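Local coordinates for protein flavodoxin (Bacillus cereus, PDB 6FSG) that binds flavin mononucleotide and probably serves as a low-potential electron donor to a number of redox enzymes, at residues A[4-9]-A[43-48]; A[36-41]-A[65-70]; A[50-55]-A[78-83]. All blocks are in the same frame, centred on the assembly; numbering follows the deposited sequence. Where two conformers were deposited one is given.

Interaction 1: residues A[4-9]-A[43-48]; sequences VMIFAS and ASILEQ. With FMN (flavin mononucleotide), chain B.
Strand 2-7 of the parallel flavodoxin sheet meets the 3-10 segment 43-48, which lies over one of its faces, in the contact of V4 and I6 with I45 and L46. The strand offers V4 and I6 on this face, while M5 and F7 pack against helix 13-26 on the other face. L46 is the central residue. Its CD2 touches both strand side chains, with V4 CG1 at 3.8 Å from L46 CD2 and I6 CD1 at 3.9 Å from L46 CD2. V4 and L46 cross at about a right angle. L46 leaves the backbone to one side of the strand, and its CD2 reaches back to it. V4 CG1 sits between the backbone N and the carbonyl carbon (chi1 65°), and this branch supplies the methyl that meets L46. In the conformer described, I6 has CG1 anti to its carbonyl carbon (chi1 -62°) and an extended chain beyond it. Its CD1 reaches out to L46 and, more loosely, to I45, with 4.4 Å between I6 CD1 and I45 CD1. No hydrogen bond joins the two segments; the contact is wholly apolar. The 3-10 segment has its own backbone bonds, among them L46 N to A43 O at 3.0 Å. F71 of helix 69-74 also touches I6 and L46, and I35 of strand 31-36 touches V4 and I45.

Further along the chain, S9 reaches the cofactor. S9 OG donates a hydrogen bond to FMN O1P at 2.7 Å, and S9 OG is itself met by the backbone N of E15. A phosphate-binding loop that follows the first strand of a parallel sheet is typical of the flavodoxin fold.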
loop_
_atom_site.group_PDB
_atom_site.type_symbol
_atom_site.label_atom_id
_atom_site.label_comp_id
_atom_site.label_asym_id
_atom_site.label_seq_id
_atom_site.Cartn_x
_atom_site.Cartn_y
_atom_site.Cartn_z
ATOM N N VAL A 4 -1.610 -6.772 -7.137
ATOM C CA VAL A 4 -2.648 -5.767 -6.949
ATOM C C VAL A 4 -2.133 -4.675 -6.024
ATOM O O VAL A 4 -1.425 -4.949 -5.046
ATOM C CB VAL A 4 -3.964 -6.389 -6.420
ATOM C CG1 VAL A 4 -3.795 -6.977 -5.019
ATOM C CG2 VAL A 4 -5.112 -5.360 -6.470
ATOM N N MET A 5 -2.493 -3.434 -6.343
ATOM C CA MET A 5 -2.227 -2.279 -5.498
ATOM C C MET A 5 -3.552 -1.578 -5.238
ATOM O O MET A 5 -4.285 -1.260 -6.178
ATOM C CB MET A 5 -1.262 -1.296 -6.181
ATOM C CG MET A 5 -0.956 -0.045 -5.366
ATOM S SD MET A 5 0.039 1.199 -6.204
ATOM C CE MET A 5 1.653 0.423 -6.210
ATOM N N ILE A 6 -3.846 -1.305 -3.972
ATOM C CA ILE A 6 -5.025 -0.531 -3.606
ATOM C C ILE A 6 -4.565 0.668 -2.802
ATOM O O ILE A 6 -3.939 0.513 -1.746
ATOM C CB ILE A 6 -6.058 -1.362 -2.834
ATOM C CG1 ILE A 6 -6.548 -2.495 -3.735
ATOM C CG2 ILE A 6 -7.208 -0.472 -2.363
ATOM C CD1 ILE A 6 -7.407 -3.487 -3.038
ATOM N N PHE A 7 -4.882 1.858 -3.288
ATOM C CA PHE A 7 -4.416 3.090 -2.662
ATOM C C PHE A 7 -5.570 4.041 -2.361
ATOM O O PHE A 7 -6.631 4.005 -2.998
ATOM C CB PHE A 7 -3.353 3.823 -3.512
ATOM C CG PHE A 7 -3.937 4.551 -4.677
ATOM C CD1 PHE A 7 -4.182 3.890 -5.872
ATOM C CD2 PHE A 7 -4.297 5.884 -4.565
ATOM C CE1 PHE A 7 -4.769 4.556 -6.947
ATOM C CE2 PHE A 7 -4.870 6.551 -5.626
ATOM C CZ PHE A 7 -5.109 5.892 -6.820
ATOM N N ALA A 8 -5.326 4.904 -1.373
ATOM C CA ALA A 8 -6.205 6.013 -1.037
ATOM C C ALA A 8 -5.427 7.313 -1.145
ATOM O O ALA A 8 -4.298 7.404 -0.652
ATOM C CB ALA A 8 -6.712 5.884 0.393
ATOM N N SER A 9 -6.030 8.314 -1.785
ATOM C CA SER A 9 -5.411 9.629 -1.906
ATOM C C SER A 9 -6.498 10.691 -2.014
ATOM O O SER A 9 -7.363 10.616 -2.895
ATOM C CB SER A 9 -4.483 9.702 -3.123
ATOM O OG SER A 9 -3.691 10.876 -3.109
ATOM N N ALA A 43 -12.429 -6.571 -0.292
ATOM C CA ALA A 43 -11.186 -7.125 0.230
ATOM C C ALA A 43 -10.919 -8.539 -0.273
ATOM O O ALA A 43 -9.755 -8.948 -0.355
ATOM C CB ALA A 43 -11.173 -7.083 1.760
ATOM N N SER A 44 -11.968 -9.304 -0.608
ATOM C CA SER A 44 -11.762 -10.675 -1.064
ATOM C C SER A 44 -10.864 -10.751 -2.291
ATOM O O SER A 44 -10.258 -11.800 -2.539
ATOM C CB SER A 44 -13.096 -11.365 -1.369
ATOM O OG SER A 44 -13.837 -10.674 -2.358
ATOM N N ILE A 45 -10.754 -9.671 -3.072
ATOM C CA ILE A 45 -9.922 -9.753 -4.270
ATOM C C ILE A 45 -8.455 -9.978 -3.916
ATOM O O ILE A 45 -7.701 -10.545 -4.715
ATOM C CB ILE A 45 -10.111 -8.575 -5.253
ATOM C CG1 ILE A 45 -9.477 -7.284 -4.740
ATOM C CG2 ILE A 45 -11.583 -8.403 -5.573
ATOM C CD1 ILE A 45 -9.617 -6.133 -5.723
ATOM N N LEU A 46 -8.028 -9.559 -2.719
ATOM C CA LEU A 46 -6.632 -9.743 -2.337
ATOM C C LEU A 46 -6.222 -11.209 -2.333
ATOM O O LEU A 46 -5.031 -11.511 -2.472
ATOM C CB LEU A 46 -6.353 -9.161 -0.956
ATOM C CG LEU A 46 -6.570 -7.661 -0.794
ATOM C CD1 LEU A 46 -6.111 -7.231 0.573
ATOM C CD2 LEU A 46 -5.867 -6.833 -1.867
ATOM N N GLU A 47 -7.178 -12.125 -2.167
ATOM C CA GLU A 47 -6.851 -13.545 -2.172
ATOM C C GLU A 47 -6.430 -14.047 -3.543
ATOM O O GLU A 47 -5.880 -15.151 -3.649
ATOM C CB GLU A 47 -8.066 -14.341 -1.697
ATOM C CG GLU A 47 -8.369 -14.127 -0.238
ATOM C CD GLU A 47 -9.559 -14.920 0.252
ATOM O OE1 GLU A 47 -10.489 -15.186 -0.539
ATOM O OE2 GLU A 47 -9.567 -15.264 1.447
ATOM N N GLN A 48 -6.678 -13.278 -4.592
ATOM C CA GLN A 48 -6.488 -13.757 -5.951
ATOM C C GLN A 48 -5.209 -13.260 -6.592
ATOM O O GLN A 48 -5.003 -13.485 -7.785
ATOM C CB GLN A 48 -7.709 -13.386 -6.778
ATOM C CG GLN A 48 -8.852 -14.290 -6.380
ATOM C CD GLN A 48 -10.198 -13.693 -6.624
ATOM O OE1 GLN A 48 -10.701 -12.921 -5.816
ATOM N NE2 GLN A 48 -10.803 -14.053 -7.736
HETATM N N1 FMN B . -1.057 12.767 8.766
HETATM C C2 FMN B . -0.407 11.976 9.663
HETATM O O2 FMN B . 0.702 11.572 9.325
HETATM N N3 FMN B . -1.023 11.623 10.857
HETATM C C4 FMN B . -2.317 12.009 11.158
HETATM O O4 FMN B . -2.813 11.640 12.247
HETATM C C4A FMN B . -2.983 12.818 10.206
HETATM N N5 FMN B . -4.280 13.277 10.385
HETATM C C5A FMN B . -4.900 14.064 9.421
HETATM C C6 FMN B . -6.191 14.570 9.625
HETATM C C7 FMN B . -6.800 15.407 8.686
HETATM C C7M FMN B . -8.203 15.926 8.922
HETATM C C8 FMN B . -6.064 15.770 7.550
HETATM C C8M FMN B . -6.632 16.683 6.503
HETATM C C9 FMN B . -4.765 15.305 7.367
HETATM C C9A FMN B . -4.181 14.457 8.292
HETATM N N10 FMN B . -2.908 13.978 8.061
HETATM C C10 FMN B . -2.323 13.190 9.027
HETATM C "C1'" FMN B . -2.092 14.414 6.862
HETATM C "C2'" FMN B . -2.324 13.690 5.543
HETATM O "O2'" FMN B . -2.155 12.304 5.702
HETATM C "C3'" FMN B . -1.293 14.249 4.550
HETATM O "O3'" FMN B . -1.724 15.524 4.146
HETATM C "C4'" FMN B . -1.071 13.414 3.282
HETATM O "O4'" FMN B . -0.100 14.024 2.432
HETATM C "C5'" FMN B . -2.348 13.229 2.478
HETATM O "O5'" FMN B . -2.043 12.294 1.460
HETATM P P FMN B . -2.892 12.414 0.136
HETATM O O1P FMN B . -2.640 11.160 -0.654
HETATM O O2P FMN B . -2.388 13.597 -0.627
HETATM O O3P FMN B . -4.336 12.582 0.531
#

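Interaction 2: residues A[36-41]-A[65-70]; sequences DIMDSP and PDDFLD
I37 lies over the ring of F68, and the two side chains cross at a slant. The I37 CD1 methyl stands 4.0 Å from the centroid of the F68 ring and 18° off the ring normal, a CH-pi contact over the face. It is offset toward the rim, on the side of F68 CD1 and CE1. CG1 of I37 is anti to the backbone N (chi1 -164°), which brings it down on the D67 backbone, with 3.2 Å between I37 CG1 and D67 O. A chi2 of 68° then turns CD1 over the ring. The second branch turns to the D67 side chain, I37 CG2 being 3.8 Å from D67 CB. At the exposed border M38, in the conformer described, runs obliquely past the D67 carboxylate. M38 CG is 3.6 Å from D67 OD2. The turn bearing I37 and M38 is held by D36, whose OD1 accepts from M38 N at 2.9 Å from above the carboxylate plane. This is an Asx turn. A8 and I6 of the first strand region touch both I37 and F68. The loop after strand 31-36 thus meets the segment leading into helix 69-74, beside strand 2-7 and the FMN-binding region of the flavodoxin fold.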
loop_
_atom_site.group_PDB
_atom_site.type_symbol
_atom_site.label_atom_id
_atom_site.label_comp_id
_atom_site.label_asym_id
_atom_site.label_seq_id
_atom_site.Cartn_x
_atom_site.Cartn_y
_atom_site.Cartn_z
ATOM N N ASP A 36 -8.018 2.489 -7.002
ATOM C CA ASP A 36 -8.316 3.514 -6.004
ATOM C C ASP A 36 -9.398 3.003 -5.052
ATOM O O ASP A 36 -10.419 2.461 -5.490
ATOM C CB ASP A 36 -8.815 4.758 -6.760
ATOM C CG ASP A 36 -8.909 6.007 -5.903
ATOM O OD1 ASP A 36 -9.227 5.927 -4.700
ATOM O OD2 ASP A 36 -8.707 7.098 -6.470
ATOM N N ILE A 37 -9.181 3.192 -3.744
ATOM C CA ILE A 37 -10.175 2.788 -2.748
ATOM C C ILE A 37 -11.533 3.444 -2.993
ATOM O O ILE A 37 -12.573 2.881 -2.625
ATOM C CB ILE A 37 -9.656 3.056 -1.318
ATOM C CG1 ILE A 37 -10.495 2.295 -0.286
ATOM C CG2 ILE A 37 -9.670 4.562 -1.011
ATOM C CD1 ILE A 37 -10.335 0.793 -0.339
ATOM N N MET A 38 -11.551 4.635 -3.605
ATOM C CA MET A 38 -12.817 5.306 -3.883
ATOM C C MET A 38 -13.685 4.495 -4.836
ATOM O O MET A 38 -14.907 4.671 -4.835
ATOM C CB MET A 38 -12.588 6.734 -4.403
ATOM C CG MET A 38 -12.182 7.738 -3.309
ATOM S SD MET A 38 -11.778 9.406 -3.894
ATOM C CE MET A 38 -11.681 10.331 -2.353
ATOM N N ASP A 39 -13.094 3.593 -5.621
ATOM C CA ASP A 39 -13.845 2.739 -6.536
ATOM C C ASP A 39 -14.347 1.460 -5.850
ATOM O O ASP A 39 -14.888 0.573 -6.518
ATOM C CB ASP A 39 -13.018 2.484 -7.802
ATOM C CG ASP A 39 -12.665 3.789 -8.555
ATOM O OD1 ASP A 39 -13.403 4.802 -8.428
ATOM O OD2 ASP A 39 -11.654 3.796 -9.292
ATOM N N SER A 40 -14.219 1.376 -4.523
ATOM C CA SER A 40 -14.861 0.389 -3.659
ATOM C C SER A 40 -14.526 -1.064 -3.963
ATOM O O SER A 40 -15.426 -1.908 -4.021
ATOM C CB SER A 40 -16.387 0.574 -3.657
ATOM O OG SER A 40 -16.733 1.827 -3.094
ATOM N N PRO A 41 -13.252 -1.410 -4.087
ATOM C CA PRO A 41 -12.899 -2.828 -4.220
ATOM C C PRO A 41 -13.258 -3.616 -2.965
ATOM O O PRO A 41 -13.162 -3.118 -1.842
ATOM C CB PRO A 41 -11.380 -2.787 -4.429
ATOM C CG PRO A 41 -10.952 -1.529 -3.695
ATOM C CD PRO A 41 -12.061 -0.544 -3.979
ATOM N N PRO A 65 -7.910 6.354 6.307
ATOM C CA PRO A 65 -8.908 7.105 5.538
ATOM C C PRO A 65 -10.294 6.513 5.754
ATOM O O PRO A 65 -10.463 5.294 5.798
ATOM C CB PRO A 65 -8.450 6.915 4.085
ATOM C CG PRO A 65 -6.984 6.614 4.180
ATOM C CD PRO A 65 -6.842 5.806 5.446
ATOM N N ASP A 66 -11.303 7.386 5.837
ATOM C CA ASP A 66 -12.684 6.925 5.946
ATOM C C ASP A 66 -13.011 5.871 4.893
ATOM O O ASP A 66 -13.699 4.888 5.184
ATOM C CB ASP A 66 -13.654 8.104 5.803
ATOM C CG ASP A 66 -13.683 9.010 7.022
ATOM O OD1 ASP A 66 -13.158 8.634 8.090
ATOM O OD2 ASP A 66 -14.243 10.115 6.905
ATOM N N ASP A 67 -12.532 6.060 3.661
ATOM C CA ASP A 67 -12.912 5.164 2.576
ATOM C C ASP A 67 -12.282 3.780 2.690
ATOM O O ASP A 67 -12.732 2.870 1.984
ATOM C CB ASP A 67 -12.567 5.772 1.215
ATOM C CG ASP A 67 -13.357 7.032 0.916
ATOM O OD1 ASP A 67 -14.505 7.154 1.395
ATOM O OD2 ASP A 67 -12.824 7.901 0.192
ATOM N N PHE A 68 -11.278 3.594 3.562
ATOM C CA PHE A 68 -10.660 2.291 3.801
ATOM C C PHE A 68 -11.368 1.479 4.892
ATOM O O PHE A 68 -11.051 0.294 5.059
ATOM C CB PHE A 68 -9.166 2.457 4.183
ATOM C CG PHE A 68 -8.188 1.898 3.168
ATOM C CD1 PHE A 68 -8.163 0.545 2.891
ATOM C CD2 PHE A 68 -7.279 2.730 2.519
ATOM C CE1 PHE A 68 -7.266 0.032 1.961
ATOM C CE2 PHE A 68 -6.384 2.225 1.600
ATOM C CZ PHE A 68 -6.366 0.877 1.325
ATOM N N LEU A 69 -12.323 2.064 5.629
ATOM C CA LEU A 69 -12.825 1.412 6.843
ATOM C C LEU A 69 -13.588 0.118 6.538
ATOM O O LEU A 69 -13.392 -0.900 7.220
ATOM C CB LEU A 69 -13.676 2.396 7.658
ATOM C CG LEU A 69 -12.915 3.588 8.254
ATOM C CD1 LEU A 69 -13.867 4.590 8.887
ATOM C CD2 LEU A 69 -11.879 3.112 9.267
ATOM N N ASP A 70 -14.469 0.125 5.533
ATOM C CA ASP A 70 -15.207 -1.096 5.219
ATOM C C ASP A 70 -14.267 -2.189 4.725
ATOM O O ASP A 70 -14.390 -3.350 5.125
ATOM C CB ASP A 70 -16.301 -0.836 4.184
ATOM C CG ASP A 70 -17.454 -0.016 4.734
ATOM O OD1 ASP A 70 -17.591 0.104 5.975
ATOM O OD2 ASP A 70 -18.245 0.489 3.910
#

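Interaction 3: residues A[50-55]-A[78-83]; sequences DGIILG and IDLTGK
I52 overlaps the end of L80 with its CD1 methyl, which faces both leucine branches. I52 CD1 is 3.9 Å from L80 CD2, and L80 CD1 is only slightly farther. The two side chains meet at about a right angle. In I52, CG1 lies anti to the carbonyl carbon (chi1 -62°), and CD1 is carried onward to L80 by an extended chi2. K83 CB also borders I52 CD1, at 4.2 Å. Near the strand start, D50 O lies 3.7 Å from K83 CA. In the conformer described, K83 then bends at chi2 and its NZ donates to E47 O; D50 OD2 instead accepts from K2 N. No hydrogen bond spans the two segments. The loop is shaped from within. D79 OD1 accepts from T81 N at 3.0 Å, an Asx turn, and in the conformer described also from T81 OG1. A type II beta turn follows from L80 to K83. L109 of helix 100-111 and L46 also touch L80. The loop between helix 69-74 and strand 84-91 is thereby packed on strand 51-55, as part of the beta-alpha-beta crossover joining these neighbouring parallel strands of the flavodoxin fold.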
loop_
_atom_site.group_PDB
_atom_site.type_symbol
_atom_site.label_atom_id
_atom_site.label_comp_id
_atom_site.label_asym_id
_atom_site.label_seq_id
_atom_site.Cartn_x
_atom_site.Cartn_y
_atom_site.Cartn_z
ATOM N N ASP A 50 -0.742 -12.617 -6.264
ATOM C CA ASP A 50 0.484 -13.151 -5.687
ATOM C C ASP A 50 1.163 -12.156 -4.761
ATOM O O ASP A 50 1.891 -12.550 -3.844
ATOM C CB ASP A 50 1.458 -13.485 -6.823
ATOM C CG ASP A 50 0.897 -14.513 -7.805
ATOM O OD1 ASP A 50 0.169 -15.421 -7.362
ATOM O OD2 ASP A 50 1.192 -14.430 -9.023
ATOM N N GLY A 51 0.973 -10.877 -5.021
ATOM C CA GLY A 51 1.564 -9.834 -4.212
ATOM C C GLY A 51 0.573 -8.702 -4.083
ATOM O O GLY A 51 -0.226 -8.442 -4.987
ATOM N N ILE A 52 0.635 -8.029 -2.937
ATOM C CA ILE A 52 -0.336 -7.019 -2.540
ATOM C C ILE A 52 0.413 -5.795 -2.042
ATOM O O ILE A 52 1.251 -5.906 -1.145
ATOM C CB ILE A 52 -1.233 -7.545 -1.401
ATOM C CG1 ILE A 52 -2.044 -8.766 -1.850
ATOM C CG2 ILE A 52 -2.108 -6.426 -0.894
ATOM C CD1 ILE A 52 -2.592 -9.572 -0.685
ATOM N N ILE A 53 0.081 -4.625 -2.573
ATOM C CA ILE A 53 0.645 -3.375 -2.076
ATOM C C ILE A 53 -0.506 -2.447 -1.713
ATOM O O ILE A 53 -1.389 -2.200 -2.539
ATOM C CB ILE A 53 1.578 -2.710 -3.109
ATOM C CG1 ILE A 53 2.689 -3.661 -3.561
ATOM C CG2 ILE A 53 2.173 -1.437 -2.529
ATOM C CD1 ILE A 53 3.565 -3.110 -4.686
ATOM N N LEU A 54 -0.502 -1.939 -0.485
ATOM C CA LEU A 54 -1.512 -0.984 -0.046
ATOM C C LEU A 54 -0.872 0.380 0.177
ATOM O O LEU A 54 0.251 0.474 0.673
ATOM C CB LEU A 54 -2.206 -1.444 1.243
ATOM C CG LEU A 54 -2.794 -2.859 1.207
ATOM C CD1 LEU A 54 -3.448 -3.213 2.547
ATOM C CD2 LEU A 54 -3.794 -3.046 0.067
ATOM N N GLY A 55 -1.590 1.434 -0.200
ATOM C CA GLY A 55 -1.122 2.787 0.017
ATOM C C GLY A 55 -2.185 3.619 0.705
ATOM O O GLY A 55 -3.349 3.597 0.289
ATOM N N ILE A 78 -10.429 -12.747 5.176
ATOM C CA ILE A 78 -9.634 -13.216 4.040
ATOM C C ILE A 78 -8.374 -13.938 4.507
ATOM O O ILE A 78 -7.839 -13.670 5.589
ATOM C CB ILE A 78 -9.301 -12.060 3.053
ATOM C CG1 ILE A 78 -8.307 -11.079 3.674
ATOM C CG2 ILE A 78 -10.589 -11.364 2.608
ATOM C CD1 ILE A 78 -7.966 -9.905 2.818
ATOM N N ASP A 79 -7.875 -14.829 3.643
ATOM C CA ASP A 79 -6.695 -15.658 3.901
ATOM C C ASP A 79 -5.593 -15.224 2.939
ATOM O O ASP A 79 -5.711 -15.413 1.724
ATOM C CB ASP A 79 -7.067 -17.130 3.716
ATOM C CG ASP A 79 -5.918 -18.083 3.987
ATOM O OD1 ASP A 79 -4.762 -17.640 4.157
ATOM O OD2 ASP A 79 -6.196 -19.300 4.020
ATOM N N LEU A 80 -4.534 -14.617 3.483
ATOM C CA LEU A 80 -3.423 -14.126 2.680
ATOM C C LEU A 80 -2.142 -14.924 2.891
ATOM O O LEU A 80 -1.061 -14.444 2.536
ATOM C CB LEU A 80 -3.165 -12.641 2.955
ATOM C CG LEU A 80 -4.369 -11.718 2.773
ATOM C CD1 LEU A 80 -3.989 -10.283 3.065
ATOM C CD2 LEU A 80 -4.935 -11.848 1.361
ATOM N N THR A 81 -2.230 -16.133 3.463
ATOM C CA THR A 81 -1.022 -16.914 3.709
ATOM C C THR A 81 -0.312 -17.191 2.388
ATOM O O THR A 81 -0.936 -17.571 1.394
ATOM C CB THR A 81 -1.310 -18.240 4.428
ATOM O OG1 THR A 81 -2.253 -19.030 3.688
ATOM C CG2 THR A 81 -1.799 -17.983 5.855
ATOM N N GLY A 82 0.997 -16.991 2.386
ATOM C CA GLY A 82 1.816 -17.162 1.213
ATOM C C GLY A 82 2.052 -15.909 0.386
ATOM O O GLY A 82 3.037 -15.856 -0.356
ATOM N N LYS A 83 1.177 -14.910 0.484
ATOM C CA LYS A 83 1.297 -13.730 -0.359
ATOM C C LYS A 83 2.433 -12.841 0.142
ATOM O O LYS A 83 2.788 -12.865 1.326
ATOM C CB LYS A 83 -0.005 -12.922 -0.353
ATOM C CG LYS A 83 -1.281 -13.731 -0.510
ATOM C CD LYS A 83 -1.384 -14.378 -1.863
ATOM C CE LYS A 83 -2.830 -14.751 -2.154
ATOM N NZ LYS A 83 -2.917 -15.547 -3.396
#

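In the fold
Interactions 1 and 3 pack on the neighbouring strands 2-7 and 51-55; interaction 2 joins the loops nearby. Interactions 1 and 2 have centres about 10 Å apart and meet at F7 and A8, where I37 N is 2.8 Å from F7 O, probably hydrogen-bonded. Interactions 1 and 3 are about 8 Å apart between centres. They share the sheet, and E47 OE2 lies 2.8 Å from D79 N, a hydrogen bond between their loops. Interactions 2 and 3 are about 17 Å apart between centres and touch through F68 CE2 and G55 O. FMN lies by interactions 1 and 2: S9 binds it, and the M38 side chain is about 8 Å from FMN. Interaction 3 is remote from the flavin.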